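Local atomic coordinates of glycine oxidase (PDB entry 7CYX), a protein that probably oxidises glycine with molecular oxygen, using FAD as cofactor, to give glyoxylate, hydrogen peroxide and ammonium for thiamine diphosphate biosynthesis. Residues Val7-Gly12 against Lys203-Gly208; Arg67-Ile72 against Leu340-Gly345; Val86-Glu91 against Gly151-Pro156; Lys229-Ala234 against Thr303-Arg308. All blocks are in the same frame, centred on the assembly; numbering follows the deposited sequence.

Contact 1: residues Val7-Gly12 against Lys203-Gly208. With FAD (flavin-adenine dinucleotide), chain C.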
# COMPACT_ATOMS: atom_id res chain seq x y z
N VAL A 7 -5.02 25.50 14.37
CA VAL A 7 -4.52 25.89 13.07
C VAL A 7 -5.32 25.19 11.96
O VAL A 7 -5.52 23.98 11.99
CB VAL A 7 -2.99 25.71 12.94
CG1 VAL A 7 -2.37 25.09 14.19
CG2 VAL A 7 -2.58 24.97 11.69
N ALA A 8 -5.82 26.01 11.03
CA ALA A 8 -6.20 25.58 9.68
C ALA A 8 -4.95 25.55 8.79
O ALA A 8 -4.13 26.49 8.83
CB ALA A 8 -7.24 26.49 9.09
N ILE A 9 -4.81 24.47 8.02
CA ILE A 9 -3.70 24.26 7.11
C ILE A 9 -4.28 24.28 5.69
O ILE A 9 -5.20 23.53 5.37
CB ILE A 9 -2.97 22.95 7.45
CG1 ILE A 9 -2.40 23.01 8.87
CG2 ILE A 9 -1.90 22.60 6.42
CD1 ILE A 9 -2.00 21.67 9.46
N ILE A 10 -3.76 25.18 4.86
CA ILE A 10 -4.19 25.33 3.51
C ILE A 10 -3.34 24.40 2.65
O ILE A 10 -2.15 24.68 2.39
CB ILE A 10 -4.09 26.80 3.04
CG1 ILE A 10 -4.80 27.73 4.01
CG2 ILE A 10 -4.62 26.95 1.63
CD1 ILE A 10 -4.97 29.13 3.49
N GLY A 11 -3.97 23.29 2.25
CA GLY A 11 -3.36 22.35 1.34
C GLY A 11 -3.08 21.02 2.01
O GLY A 11 -2.51 20.99 3.11
N GLY A 12 -3.44 19.94 1.29
CA GLY A 12 -3.41 18.56 1.75
C GLY A 12 -2.39 17.71 1.01
O GLY A 12 -2.52 16.47 0.95
N LYS A 203 -4.70 30.33 13.86
CA LYS A 203 -3.47 30.28 13.11
C LYS A 203 -3.77 29.65 11.75
O LYS A 203 -4.70 28.84 11.63
CB LYS A 203 -2.37 29.49 13.83
CG LYS A 203 -1.94 30.02 15.19
CD LYS A 203 -0.75 29.26 15.75
CE LYS A 203 -0.54 29.43 17.24
NZ LYS A 203 -0.78 30.82 17.69
N VAL A 204 -3.00 30.05 10.74
CA VAL A 204 -3.10 29.53 9.41
C VAL A 204 -1.70 29.10 8.98
O VAL A 204 -0.74 29.78 9.33
CB VAL A 204 -3.66 30.57 8.44
CG1 VAL A 204 -3.22 30.32 7.01
CG2 VAL A 204 -5.17 30.62 8.52
N VAL A 205 -1.62 28.01 8.21
CA VAL A 205 -0.43 27.64 7.48
C VAL A 205 -0.76 27.48 5.98
O VAL A 205 -1.63 26.69 5.59
CB VAL A 205 0.20 26.36 8.03
CG1 VAL A 205 1.55 26.12 7.37
CG2 VAL A 205 0.33 26.39 9.54
N ILE A 206 0.00 28.22 5.17
CA ILE A 206 -0.06 28.18 3.72
C ILE A 206 0.85 27.05 3.23
O ILE A 206 2.06 27.22 3.22
CB ILE A 206 0.36 29.53 3.12
CG1 ILE A 206 -0.52 30.68 3.59
CG2 ILE A 206 0.38 29.47 1.60
CD1 ILE A 206 -0.02 32.04 3.17
N ALA A 207 0.23 25.93 2.81
CA ALA A 207 0.91 24.78 2.27
C ALA A 207 0.32 24.41 0.90
O ALA A 207 -0.06 23.25 0.68
CB ALA A 207 0.77 23.64 3.24
N GLY A 208 0.23 25.39 -0.01
CA GLY A 208 -0.54 25.28 -1.26
C GLY A 208 0.31 24.90 -2.47
O GLY A 208 -0.10 25.12 -3.61
PA FAD C . 1.36 19.60 -3.32
O1A FAD C . 1.50 18.15 -3.14
O2A FAD C . 1.10 20.09 -4.72
O5B FAD C . 0.28 20.09 -2.29
C5B FAD C . -0.34 21.32 -2.46
C4B FAD C . -1.79 21.06 -2.19
O4B FAD C . -2.41 22.29 -1.87
C3B FAD C . -2.52 20.51 -3.39
O3B FAD C . -3.11 19.25 -3.00
C2B FAD C . -3.59 21.54 -3.74
O2B FAD C . -4.85 20.92 -4.00
C1B FAD C . -3.71 22.31 -2.46
N9A FAD C . -4.14 23.70 -2.59
C8A FAD C . -3.52 24.65 -3.32
N7A FAD C . -4.16 25.83 -3.20
C5A FAD C . -5.18 25.64 -2.34
C6A FAD C . -6.23 26.49 -1.79
N6A FAD C . -6.26 27.78 -2.17
N1A FAD C . -7.14 25.92 -0.95
C2A FAD C . -7.07 24.62 -0.64
N3A FAD C . -6.13 23.78 -1.11
C4A FAD C . -5.17 24.23 -1.94
N1 FAD C . 10.60 15.19 -4.11
C2 FAD C . 11.53 14.42 -3.46
O2 FAD C . 11.79 14.77 -2.28
N3 FAD C . 12.12 13.34 -4.03
C4 FAD C . 11.78 12.97 -5.28
O4 FAD C . 12.26 11.95 -5.85
C4X FAD C . 10.80 13.78 -6.04
N5 FAD C . 10.45 13.49 -7.30
C5X FAD C . 9.53 14.23 -7.95
C6 FAD C . 9.17 13.88 -9.24
C7 FAD C . 8.25 14.64 -9.93
C7M FAD C . 7.86 14.27 -11.35
C8 FAD C . 7.62 15.80 -9.30
C8M FAD C . 6.59 16.64 -10.04
C9 FAD C . 7.98 16.14 -8.04
C9A FAD C . 8.90 15.41 -7.32
N10 FAD C . 9.24 15.75 -6.00
C10 FAD C . 10.20 14.95 -5.36
C1' FAD C . 8.74 16.96 -5.32
C2' FAD C . 7.55 16.85 -4.43
O2' FAD C . 6.47 16.31 -5.21
C3' FAD C . 7.21 18.26 -3.96
O3' FAD C . 8.40 19.04 -3.64
C4' FAD C . 6.17 18.12 -2.84
O4' FAD C . 5.12 17.23 -3.25
C5' FAD C . 5.50 19.42 -2.51
O5' FAD C . 4.42 19.12 -1.64
P FAD C . 3.34 20.24 -1.32
O1P FAD C . 4.00 21.55 -1.08
O2P FAD C . 2.38 19.65 -0.32
O3P FAD C . 2.70 20.38 -2.81
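Val7-Ile10 and Lys203-Ile206 are neighbouring parallel strands at the heart of the mixed sheet that carries the FAD, an almost wholly buried pairing whose C-terminal ends open onto the adenosine part of the cofactor. Their short axes approach to 4.6 Å and diverge by 17°, and the backbone bonds zigzag between them as expected of a parallel pair. Ala8 takes both roles, giving its N to Lys203 O and receiving Val205 N on its own O at 3.0 Å. Val205 O then accepts Ile10 N at 2.7 Å, in a bond that is nearly straight (171°).

On one face, Val7 and Val205 cross obliquely through their CG2 methyls, 3.9 Å apart, while Val7 and Ile9 are covered by Leu23, Val19 and Ala20 of helix 14-25. On the other face lie Ile10, Val204 and Ile206, with Leu215 packed on both isoleucines. The two branches of Ile10 meet different neighbours. With CG1 beside its backbone N (chi1 -53°), CD1 is laid against Val204 CG1 at 4.1 Å, and the other branch, CG2, comes within 3.8 Å of FAD N1A. Beyond the strand, Gly11 brings its bare CA to 3.3 Å from the ribose oxygen FAD O4B, and Gly208 O stands 3.5 Å from FAD C8A. Glu34 ties the turn to the cofactor, binding Gly12 N through one carboxylate oxygen and FAD through the other. Strand, glycine-rich turn and helix 14-25 together form the dinucleotide-binding element of a Rossmann-type fold, consistent with the GxGxxG sequence beginning at Gly11.

Contact 2: residues Arg67-Ile72 against Leu340-Gly345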
# COMPACT_ATOMS: atom_id res chain seq x y z
N ARG A 67 19.68 16.37 5.72
CA ARG A 67 20.37 15.36 6.54
C ARG A 67 19.54 15.05 7.80
O ARG A 67 19.40 13.89 8.17
CB ARG A 67 21.78 15.83 6.91
CG ARG A 67 22.61 14.82 7.68
CD ARG A 67 24.06 15.27 7.86
NE ARG A 67 24.95 14.82 6.80
CZ ARG A 67 26.07 15.43 6.42
NH1 ARG A 67 26.88 14.85 5.56
NH2 ARG A 67 26.36 16.63 6.89
N GLU A 68 19.01 16.10 8.44
CA GLU A 68 18.23 15.99 9.68
C GLU A 68 16.88 15.30 9.39
O GLU A 68 16.44 14.46 10.19
CB GLU A 68 18.08 17.38 10.29
CG GLU A 68 17.51 17.39 11.70
CD GLU A 68 17.37 18.77 12.34
OE1 GLU A 68 17.96 19.74 11.81
OE2 GLU A 68 16.67 18.87 13.37
N SER A 69 16.27 15.63 8.24
CA SER A 69 14.99 15.07 7.77
C SER A 69 15.16 13.60 7.42
O SER A 69 14.33 12.77 7.79
CB SER A 69 14.46 15.84 6.59
OG SER A 69 13.04 15.73 6.52
N ARG A 70 16.22 13.30 6.66
CA ARG A 70 16.60 11.96 6.23
C ARG A 70 16.58 10.97 7.40
O ARG A 70 16.07 9.87 7.29
CB ARG A 70 18.00 12.01 5.60
CG ARG A 70 18.52 10.67 5.11
CD ARG A 70 17.70 10.09 3.98
NE ARG A 70 18.02 8.70 3.70
CZ ARG A 70 17.58 7.66 4.41
NH1 ARG A 70 17.86 6.43 4.01
NH2 ARG A 70 16.86 7.86 5.50
N ALA A 71 17.12 11.40 8.54
CA ALA A 71 17.37 10.56 9.68
C ALA A 71 16.07 10.25 10.43
O ALA A 71 16.05 9.29 11.19
CB ALA A 71 18.38 11.23 10.59
N ILE A 72 15.02 11.07 10.23
CA ILE A 72 13.72 10.89 10.92
C ILE A 72 12.94 9.76 10.26
O ILE A 72 12.03 9.20 10.87
CB ILE A 72 12.93 12.21 10.91
CG1 ILE A 72 13.58 13.26 11.81
CG2 ILE A 72 11.45 12.01 11.25
CD1 ILE A 72 13.08 14.67 11.57
N LEU A 340 12.11 16.46 2.59
CA LEU A 340 12.12 17.46 3.65
C LEU A 340 10.78 17.52 4.39
O LEU A 340 10.63 18.33 5.29
CB LEU A 340 12.44 18.83 3.06
CG LEU A 340 13.79 19.02 2.38
CD1 LEU A 340 13.82 20.35 1.63
CD2 LEU A 340 14.94 18.97 3.37
N SER A 341 9.80 16.67 4.04
CA SER A 341 8.50 16.81 4.63
C SER A 341 8.60 16.63 6.14
O SER A 341 8.10 17.49 6.87
CB SER A 341 7.43 15.95 3.98
OG SER A 341 7.79 14.58 3.93
N PRO A 342 9.27 15.56 6.67
CA PRO A 342 9.39 15.37 8.12
C PRO A 342 10.03 16.56 8.85
O PRO A 342 9.42 17.09 9.78
CB PRO A 342 10.24 14.11 8.27
CG PRO A 342 9.98 13.37 6.98
CD PRO A 342 9.90 14.46 5.94
N ILE A 343 11.22 17.02 8.41
CA ILE A 343 11.86 18.18 9.07
C ILE A 343 10.96 19.42 8.99
O ILE A 343 10.94 20.22 9.93
CB ILE A 343 13.28 18.46 8.54
CG1 ILE A 343 14.00 19.48 9.43
CG2 ILE A 343 13.26 18.92 7.09
CD1 ILE A 343 13.92 19.18 10.92
N SER A 344 10.18 19.55 7.91
CA SER A 344 9.34 20.74 7.70
C SER A 344 8.17 20.77 8.71
O SER A 344 7.84 21.81 9.28
CB SER A 344 8.82 20.81 6.28
OG SER A 344 9.90 20.96 5.37
N GLY A 345 7.53 19.61 8.89
CA GLY A 345 6.42 19.49 9.81
C GLY A 345 6.86 19.69 11.25
O GLY A 345 6.20 20.43 12.02
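Ser69, near the end of helix 61-70, faces Ile343 in the opening turn of helix 341-352, and there the two backbones come closest, with the CA of Ser69 4.6 Å from the CA of Ile343. Within the later helix the regular bonding has already begun, for Ser344 N and Gly345 N reach back to Leu340 O and Ser341 O. Ile343 N belongs to the turn before this pattern is established and finds its acceptor across the contact: Ser69 OG takes it at 2.9 Å, with an angle of 160° at the hydrogen. The same hydroxyl donates to Leu339 O, so two bonds in opposite senses fix its rotation.

This places Ser69 in the second shell of the FAD site, since Leu339 gives its own N to FAD just ahead of the helix. The start of helix 341-352 is thus pinned beside the cofactor by a residue from a distant part of the FAD-dependent oxidoreductase fold.

Packing round the bond is close: Ile343 CG2 lies only 3.3 Å from Ser69 CB. The longer branch of Ile343 runs the other way, because CG1 is anti to the backbone N (chi1 -169°), and its CD1 ends 3.7 Å from Glu68 OE2, the two side chains crossing at about a right angle. Further along the segment, Ile72 and Pro342 slide past each other in opposite directions and touch through Ile72 CG2 and Pro342 CB at 3.8 Å. Phe73 and Leu76 of the next helix also pack on this proline, while Leu65 lies against Ile343.

Contact 3: residues Val86-Glu91 against Gly151-Pro156; sequences VDIGYE and GHVIAP
Glu91, His152 and Val153 bury the most surface here, and the first two form a single antiparallel bridge of the hydrogen-bonded kind. Glu91 N reaches His152 O, and His152 N returns to Glu91 O, both at 2.9 Å. The two side chains run the same way, side by side, with the plane of the carboxylate turned 85° from that of the imidazole. Glu91 OE2 stays 3.7 Å from His152 NE2, a contact without a hydrogen bond. The other ring nitrogen, ND1, is bonded to Lys256 NZ, which also bonds Val153 O, so that one lysine holds two successive residues.

The short strand 151-152 also pairs with 49-50, whose Leu49 binds FAD and touches His152. Through this bridge the loop between helix 73-84 and strand 95-99 is fastened to a wall of the cofactor pocket, and Val153 itself packs on FAD-binding Ile338.

Val153 touches two residues of that loop with its CG1. Lying anti to the carbonyl carbon (chi1 -75°), this methyl meets the edge of the Tyr90 ring in its plane, 3.7 Å from Tyr90 CD1, and is 3.9 Å from Ile88 CD1, the latter side chain lying alongside and pointing the same way. Further on, Ile154 N gives a nearly straight bond to Ile88 O at 2.8 Å, just where Ile154 takes the N-cap position of helix 155-168. Between these anchors the loop bends through Gly89, whose N is held by Asp87 OD2 in an Asx turn; its bare CA receives Ile154 CD1 at 3.6 Å.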
# COMPACT_ATOMS: atom_id res chain seq x y z
N VAL A 86 -1.08 2.27 7.24
CA VAL A 86 -0.44 2.59 5.98
C VAL A 86 1.07 2.43 6.15
O VAL A 86 1.62 3.06 7.02
CB VAL A 86 -0.77 4.01 5.49
CG1 VAL A 86 0.07 4.38 4.29
CG2 VAL A 86 -2.25 4.16 5.18
N ASP A 87 1.67 1.56 5.33
CA ASP A 87 3.11 1.46 5.12
C ASP A 87 3.52 2.41 3.99
O ASP A 87 2.91 2.37 2.92
CB ASP A 87 3.51 0.04 4.73
CG ASP A 87 5.01 -0.16 4.61
OD1 ASP A 87 5.65 -0.40 5.65
OD2 ASP A 87 5.53 -0.10 3.47
N ILE A 88 4.51 3.26 4.26
CA ILE A 88 4.96 4.34 3.34
C ILE A 88 6.01 3.84 2.35
O ILE A 88 6.52 4.65 1.61
CB ILE A 88 5.48 5.55 4.15
CG1 ILE A 88 6.77 5.22 4.88
CG2 ILE A 88 4.41 6.05 5.09
CD1 ILE A 88 7.47 6.42 5.44
N GLY A 89 6.32 2.56 2.36
CA GLY A 89 7.32 2.03 1.43
C GLY A 89 8.72 2.50 1.73
O GLY A 89 9.51 2.56 0.81
N TYR A 90 9.03 2.82 2.98
CA TYR A 90 10.41 3.26 3.27
C TYR A 90 11.37 2.14 2.91
O TYR A 90 11.20 1.03 3.37
CB TYR A 90 10.63 3.61 4.73
CG TYR A 90 12.06 4.01 5.00
CD1 TYR A 90 12.63 5.07 4.33
CD2 TYR A 90 12.85 3.30 5.88
CE1 TYR A 90 13.94 5.44 4.54
CE2 TYR A 90 14.17 3.66 6.11
CZ TYR A 90 14.71 4.73 5.43
OH TYR A 90 16.00 5.08 5.65
N GLU A 91 12.38 2.46 2.13
CA GLU A 91 13.37 1.47 1.69
C GLU A 91 14.74 2.12 1.71
O GLU A 91 14.83 3.27 1.33
CB GLU A 91 13.03 1.06 0.26
CG GLU A 91 13.59 -0.29 -0.13
CD GLU A 91 12.71 -1.06 -1.09
OE1 GLU A 91 11.72 -1.63 -0.62
OE2 GLU A 91 13.01 -1.07 -2.27
N GLY A 151 17.88 6.06 0.15
CA GLY A 151 16.70 5.22 -0.03
C GLY A 151 15.53 6.03 -0.55
O GLY A 151 15.75 7.13 -1.01
N HIS A 152 14.34 5.48 -0.43
CA HIS A 152 13.18 6.23 -0.95
C HIS A 152 11.91 5.74 -0.27
O HIS A 152 11.95 4.77 0.47
CB HIS A 152 13.10 6.03 -2.47
CG HIS A 152 13.14 4.60 -2.87
ND1 HIS A 152 12.12 4.01 -3.55
CD2 HIS A 152 14.06 3.65 -2.65
CE1 HIS A 152 12.43 2.75 -3.76
NE2 HIS A 152 13.60 2.50 -3.22
N VAL A 153 10.82 6.44 -0.54
CA VAL A 153 9.49 6.10 0.01
C VAL A 153 8.47 6.20 -1.12
O VAL A 153 8.83 6.53 -2.24
CB VAL A 153 9.13 7.06 1.15
CG1 VAL A 153 9.90 6.74 2.41
CG2 VAL A 153 9.33 8.50 0.74
N ILE A 154 7.23 5.86 -0.80
CA ILE A 154 6.13 6.02 -1.78
C ILE A 154 5.42 7.31 -1.38
O ILE A 154 4.66 7.30 -0.42
CB ILE A 154 5.22 4.79 -1.77
CG1 ILE A 154 5.99 3.57 -2.26
CG2 ILE A 154 3.98 5.03 -2.60
CD1 ILE A 154 5.51 2.29 -1.69
N ALA A 155 5.73 8.39 -2.09
CA ALA A 155 5.24 9.75 -1.81
C ALA A 155 3.76 9.78 -1.46
O ALA A 155 3.44 10.31 -0.42
CB ALA A 155 5.56 10.65 -2.97
N PRO A 156 2.83 9.29 -2.30
CA PRO A 156 1.41 9.35 -1.96
C PRO A 156 1.07 8.59 -0.67
O PRO A 156 0.12 8.93 -0.01
CB PRO A 156 0.65 8.74 -3.14
CG PRO A 156 1.69 8.44 -4.21
CD PRO A 156 3.07 8.70 -3.63

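Contact 4: residues Lys229-Ala234 against Thr303-Arg308. With FAD (flavin-adenine dinucleotide), chain C.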
# COMPACT_ATOMS: atom_id res chain seq x y z
N LYS A 229 6.38 21.57 -14.40
CA LYS A 229 5.68 20.37 -14.76
C LYS A 229 6.72 19.28 -14.97
O LYS A 229 7.77 19.54 -15.48
CB LYS A 229 4.80 20.62 -16.00
CG LYS A 229 4.50 19.39 -16.84
CD LYS A 229 3.64 19.71 -18.05
CE LYS A 229 3.12 18.49 -18.78
NZ LYS A 229 2.30 18.84 -19.97
N GLY A 230 6.41 18.06 -14.52
CA GLY A 230 7.27 16.90 -14.79
C GLY A 230 6.43 15.70 -15.17
O GLY A 230 5.42 15.44 -14.50
N GLU A 231 6.82 15.03 -16.26
CA GLU A 231 6.12 13.90 -16.81
C GLU A 231 6.91 12.65 -16.47
O GLU A 231 8.14 12.69 -16.56
CB GLU A 231 6.01 14.00 -18.33
CG GLU A 231 4.95 14.97 -18.81
CD GLU A 231 5.30 15.69 -20.10
OE1 GLU A 231 6.38 16.33 -20.13
OE2 GLU A 231 4.51 15.58 -21.07
N VAL A 232 6.20 11.59 -16.05
CA VAL A 232 6.83 10.35 -15.69
C VAL A 232 6.02 9.16 -16.22
O VAL A 232 4.83 9.25 -16.49
CB VAL A 232 7.14 10.26 -14.18
CG1 VAL A 232 6.71 11.50 -13.41
CG2 VAL A 232 6.60 9.00 -13.54
N VAL A 233 6.75 8.05 -16.40
CA VAL A 233 6.26 6.80 -16.97
C VAL A 233 6.48 5.69 -15.93
O VAL A 233 7.44 5.75 -15.16
CB VAL A 233 7.00 6.51 -18.28
CG1 VAL A 233 7.05 5.03 -18.60
CG2 VAL A 233 6.42 7.29 -19.44
N ALA A 234 5.60 4.69 -15.94
CA ALA A 234 5.72 3.54 -15.03
C ALA A 234 5.53 2.25 -15.83
O ALA A 234 4.62 2.15 -16.65
CB ALA A 234 4.69 3.64 -13.92
N THR A 303 1.37 6.60 -17.26
CA THR A 303 2.15 7.83 -17.47
C THR A 303 1.40 8.96 -16.76
O THR A 303 0.19 8.90 -16.73
CB THR A 303 2.38 8.12 -18.95
OG1 THR A 303 3.19 9.28 -18.93
CG2 THR A 303 1.12 8.38 -19.73
N TRP A 304 2.11 9.91 -16.18
CA TRP A 304 1.40 11.02 -15.51
C TRP A 304 2.28 12.26 -15.47
O TRP A 304 3.45 12.15 -15.78
CB TRP A 304 0.94 10.62 -14.11
CG TRP A 304 2.07 10.34 -13.18
CD1 TRP A 304 2.78 11.25 -12.46
CD2 TRP A 304 2.61 9.06 -12.86
NE1 TRP A 304 3.73 10.61 -11.71
CE2 TRP A 304 3.64 9.27 -11.94
CE3 TRP A 304 2.31 7.76 -13.26
CZ2 TRP A 304 4.38 8.23 -11.41
CZ3 TRP A 304 3.05 6.73 -12.74
CH2 TRP A 304 4.08 6.96 -11.83
N ALA A 305 1.69 13.37 -15.07
CA ALA A 305 2.38 14.67 -14.97
C ALA A 305 2.11 15.26 -13.59
O ALA A 305 0.98 15.23 -13.15
CB ALA A 305 1.87 15.58 -16.04
N GLY A 306 3.15 15.78 -12.95
CA GLY A 306 3.11 16.42 -11.63
C GLY A 306 3.74 17.80 -11.66
O GLY A 306 4.58 18.08 -12.51
N LEU A 307 3.34 18.65 -10.72
CA LEU A 307 3.68 20.09 -10.73
C LEU A 307 4.56 20.42 -9.52
O LEU A 307 4.04 20.72 -8.43
CB LEU A 307 2.38 20.91 -10.71
CG LEU A 307 1.40 20.58 -11.83
CD1 LEU A 307 0.22 21.54 -11.82
CD2 LEU A 307 2.08 20.60 -13.20
N ARG A 308 5.88 20.37 -9.73
CA ARG A 308 6.84 20.73 -8.72
C ARG A 308 6.67 22.20 -8.34
O ARG A 308 6.76 23.09 -9.20
CB ARG A 308 8.28 20.58 -9.20
CG ARG A 308 8.64 19.23 -9.79
CD ARG A 308 10.01 19.33 -10.42
NE ARG A 308 10.43 18.13 -11.10
CZ ARG A 308 10.22 17.91 -12.38
NH1 ARG A 308 9.35 18.65 -13.04
NH2 ARG A 308 10.92 16.96 -13.00
PA FAD C . 1.36 19.60 -3.32
O1A FAD C . 1.50 18.15 -3.14
O2A FAD C . 1.10 20.09 -4.72
O5B FAD C . 0.28 20.09 -2.29
C5B FAD C . -0.34 21.32 -2.46
C4B FAD C . -1.79 21.06 -2.19
O4B FAD C . -2.41 22.29 -1.87
C3B FAD C . -2.52 20.51 -3.39
O3B FAD C . -3.11 19.25 -3.00
C2B FAD C . -3.59 21.54 -3.74
O2B FAD C . -4.85 20.92 -4.00
C1B FAD C . -3.71 22.31 -2.46
N9A FAD C . -4.14 23.70 -2.59
C8A FAD C . -3.52 24.65 -3.32
N7A FAD C . -4.16 25.83 -3.20
C5A FAD C . -5.18 25.64 -2.34
C6A FAD C . -6.23 26.49 -1.79
N6A FAD C . -6.26 27.78 -2.17
N1A FAD C . -7.14 25.92 -0.95
C2A FAD C . -7.07 24.62 -0.64
N3A FAD C . -6.13 23.78 -1.11
C4A FAD C . -5.17 24.23 -1.94
N1 FAD C . 10.60 15.19 -4.11
C2 FAD C . 11.53 14.42 -3.46
O2 FAD C . 11.79 14.77 -2.28
N3 FAD C . 12.12 13.34 -4.03
C4 FAD C . 11.78 12.97 -5.28
O4 FAD C . 12.26 11.95 -5.85
C4X FAD C . 10.80 13.78 -6.04
N5 FAD C . 10.45 13.49 -7.30
C5X FAD C . 9.53 14.23 -7.95
C6 FAD C . 9.17 13.88 -9.24
C7 FAD C . 8.25 14.64 -9.93
C7M FAD C . 7.86 14.27 -11.35
C8 FAD C . 7.62 15.80 -9.30
C8M FAD C . 6.59 16.64 -10.04
C9 FAD C . 7.98 16.14 -8.04
C9A FAD C . 8.90 15.41 -7.32
N10 FAD C . 9.24 15.75 -6.00
C10 FAD C . 10.20 14.95 -5.36
C1' FAD C . 8.74 16.96 -5.32
C2' FAD C . 7.55 16.85 -4.43
O2' FAD C . 6.47 16.31 -5.21
C3' FAD C . 7.21 18.26 -3.96
O3' FAD C . 8.40 19.04 -3.64
C4' FAD C . 6.17 18.12 -2.84
O4' FAD C . 5.12 17.23 -3.25
C5' FAD C . 5.50 19.42 -2.51
O5' FAD C . 4.42 19.12 -1.64
P FAD C . 3.34 20.24 -1.32
O1P FAD C . 4.00 21.55 -1.08
O2P FAD C . 2.38 19.65 -0.32
O3P FAD C . 2.70 20.38 -2.81
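Arg308 reaches back from its own strand to the backbone of Lys229 and Gly230, passing the flavin on the way. The strands Lys229-Ala234 and Thr303-Arg308 are antiparallel, with paired bonds between Gly230 and Gly306 and between Val232 and Trp304. Val232 O takes a second donor as well, Thr303 OG1 at 2.9 Å, from above the carbonyl plane.

From CB of Arg308, CG leaves beside the backbone N (chi1 -53°) and meets the dimethylbenzene end of the flavin, 3.3 Å from FAD C8M. CB and CD stand farther back, and the chain is extended as far as NE, which lies 4.1 Å from FAD C8. That carbon sits over one face of the guanidinium group. CZ is 3.9 Å from Gly230 CA, where the glycine presents no side chain. At the tip, NH1 is bonded to Val228 O and, weakly, to Lys229 O at 3.0 Å, the latter lying at the edge in the plane of the group; NH2 goes to Thr266 O.

The same flavin edge is flanked by Gly306, whose C is 3.5 Å from FAD C8M, and by Val232, whose CG1 is 3.6 Å from FAD C7M. Here a cation is gripped by main-chain oxygens, which hold it nearly parallel to the benzenoid ring and offset toward its C8 side; its charge would be expected to make the electrostatic field there more positive, while its CG supplies the apolar contact.

The four contacts are arranged round FAD, two touching it and two behind. Contact 1 touches its adenosine half and contact 4 the benzenoid end of its flavin, their centres about 25 Å apart, so the two sheets meet the cofactor at well-separated places. Contacts 2 and 3 form the second shell: the side chains of Leu340 and His152 each lie about 7 Å from FAD. These two, with centres about 14 Å apart, touch directly, Arg70 NH1 meeting Tyr90 OH at 2.8 Å in a probable hydrogen bond. Contacts 2 and 4 sit on opposite sides of the chain's centre. Along the sequence, contacts 3 and 4 both nest within the loop closed by contact 2.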